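Local coordinates for protein Nrps/pks (Streptomyces albus, PDB 4OPF) that probably catalyses decarboxylative Claisen condensation, extending a growing polyketide chain, as a ketosynthase domain of the AT-less oxazolomycin synthase, at residues V12-R17 with G228-K233. Sequence-based numbering, arbitrary orientation.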
loop_
_atom_site.group_PDB
_atom_site.type_symbol
_atom_site.label_atom_id
_atom_site.label_comp_id
_atom_site.label_asym_id
_atom_site.label_seq_id
_atom_site.Cartn_x
_atom_site.Cartn_y
_atom_site.Cartn_z
ATOM N N VAL A 12 3.083 7.809 19.327
ATOM C CA VAL A 12 4.063 8.457 20.130
ATOM C C VAL A 12 4.309 9.903 19.763
ATOM O O VAL A 12 5.068 10.585 20.467
ATOM C CB VAL A 12 5.396 7.692 20.166
ATOM C CG1 VAL A 12 5.163 6.244 20.571
ATOM C CG2 VAL A 12 6.151 7.759 18.837
ATOM N N GLY A 13 3.704 10.390 18.688
ATOM C CA GLY A 13 3.818 11.773 18.366
ATOM C C GLY A 13 2.848 12.150 17.277
ATOM O O GLY A 13 2.450 11.291 16.476
HETATM N N MSE A 14 2.449 13.418 17.255
HETATM C CA MSE A 14 1.497 13.848 16.267
HETATM C C MSE A 14 1.552 15.317 16.062
HETATM O O MSE A 14 1.879 16.061 16.963
HETATM C CB MSE A 14 0.079 13.461 16.685
HETATM C CG MSE A 14 -0.268 14.010 18.078
HETATM SE SE MSE A 14 -2.023 13.256 18.748
HETATM C CE MSE A 14 -2.680 12.630 17.143
ATOM N N SER A 15 1.157 15.724 14.878
ATOM C CA SER A 15 1.043 17.104 14.510
ATOM C C SER A 15 -0.005 17.213 13.456
ATOM O O SER A 15 -0.360 16.234 12.783
ATOM C CB SER A 15 2.329 17.616 13.902
ATOM O OG SER A 15 2.257 19.056 13.862
ATOM N N GLY A 16 -0.516 18.405 13.279
ATOM C CA GLY A 16 -1.469 18.662 12.199
ATOM C C GLY A 16 -1.941 20.100 12.089
ATOM O O GLY A 16 -1.626 20.910 12.942
ATOM N N ARG A 17 -2.681 20.387 11.025
ATOM C CA ARG A 17 -3.112 21.723 10.703
ATOM C C ARG A 17 -4.406 21.594 9.947
ATOM O O ARG A 17 -4.462 20.846 9.005
ATOM C CB ARG A 17 -2.039 22.355 9.806
ATOM C CG ARG A 17 -2.113 23.818 9.728
ATOM C CD ARG A 17 -0.991 24.484 8.927
ATOM N NE ARG A 17 0.324 23.891 9.198
ATOM C CZ ARG A 17 1.488 24.373 8.698
ATOM N NH1 ARG A 17 2.639 23.778 8.977
ATOM N NH2 ARG A 17 1.495 25.477 7.921
ATOM N N GLY A 228 -2.225 16.030 8.606
ATOM C CA GLY A 228 -1.967 15.404 9.893
ATOM C C GLY A 228 -0.890 14.368 9.746
ATOM O O GLY A 228 -0.809 13.674 8.717
ATOM N N VAL A 229 -0.034 14.280 10.747
ATOM C CA VAL A 229 1.023 13.277 10.776
ATOM C C VAL A 229 1.086 12.614 12.133
ATOM O O VAL A 229 1.050 13.312 13.166
ATOM C CB VAL A 229 2.392 13.916 10.470
ATOM C CG1 VAL A 229 3.452 12.862 10.406
ATOM C CG2 VAL A 229 2.329 14.719 9.157
ATOM N N LEU A 230 1.149 11.279 12.131
ATOM C CA LEU A 230 1.360 10.449 13.359
ATOM C C LEU A 230 2.689 9.735 13.275
ATOM O O LEU A 230 3.083 9.287 12.179
ATOM C CB LEU A 230 0.311 9.361 13.457
ATOM C CG LEU A 230 -1.111 9.841 13.321
ATOM C CD1 LEU A 230 -2.012 8.642 13.356
ATOM C CD2 LEU A 230 -1.461 10.836 14.430
ATOM N N LEU A 231 3.384 9.641 14.399
ATOM C CA LEU A 231 4.499 8.727 14.515
ATOM C C LEU A 231 4.027 7.555 15.385
ATOM O O LEU A 231 3.539 7.767 16.503
ATOM C CB LEU A 231 5.745 9.421 15.081
ATOM C CG LEU A 231 6.992 8.519 15.293
ATOM C CD1 LEU A 231 7.616 8.033 14.010
ATOM C CD2 LEU A 231 8.085 9.224 16.072
ATOM N N LEU A 232 4.223 6.341 14.885
ATOM C CA LEU A 232 3.789 5.101 15.509
ATOM C C LEU A 232 4.917 4.147 15.811
ATOM O O LEU A 232 5.858 4.008 15.025
ATOM C CB LEU A 232 2.864 4.384 14.577
ATOM C CG LEU A 232 1.699 5.163 13.994
ATOM C CD1 LEU A 232 0.867 4.291 13.080
ATOM C CD2 LEU A 232 0.797 5.730 15.069
ATOM N N LYS A 233 4.802 3.451 16.919
ATOM C CA LYS A 233 5.732 2.373 17.305
ATOM C C LYS A 233 4.928 1.250 18.003
ATOM O O LYS A 233 3.900 1.519 18.609
ATOM C CB LYS A 233 6.713 2.875 18.353
ATOM C CG LYS A 233 7.767 3.818 17.852
ATOM C CD LYS A 233 8.665 4.381 18.958
ATOM C CE LYS A 233 9.570 3.330 19.554
ATOM N NZ LYS A 233 10.765 4.038 20.102
#
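Leu231 O is gripped by two successive amides of the facing strand: Val12 N reaches it at 2.9 Å in a bent bond, while Gly13 N gives a weak bond at 3.4 Å. Two residues set against one is the signature of a classic beta bulge, and here it interrupts an otherwise regular antiparallel ladder. Gly13 and Leu231 belong both to the bulge and to the first hydrogen-bonded pair, in which Leu231 N meets Gly13 O at 2.8 Å from above the carbonyl plane, almost straight at 172°. Regular pairing continues from there to Ser15 and Val229, the next such pair, joined by reciprocal backbone bonds. Between these rungs Met14 faces Leu230 with no hydrogen bond between the two; Met14 N is bonded to Asp94 instead, and Met14 CA approaches Val229 O at 3.2 Å as a CA-H...O contact. Gly16 and Gly228 follow, their CA atoms 4.0 Å apart, a close backbone approach with no side chain on either residue.

Side chains add apolar contacts. Met14, a selenomethionine, and Leu230 run side by side in the same direction; a nearly eclipsed chi3 (-17°) puts CE 3.5 Å from Leu230 CD2, closer than usual van der Waals contact, so the methyl position is less certain. Leu231, on the face opposite to Met14 and Leu230, meets Val12 CG2 from the bulge through CD2, 3.7 Å away. With CG anti to the backbone N (chi1 178°), Leu231 also brings its CG against that methyl.

This pairing joins neighbouring central strands of the thiolase-like ketosynthase core. Helix 338-352 packs over the Met14 and Leu230 face through Ile340, Val343, Ile344 and Val347. Helix 79-95 lies against the other, where Glu87 accepts a hydrogen bond from Ser15 OG, and strand 181-188 continues the sheet beyond 228-233.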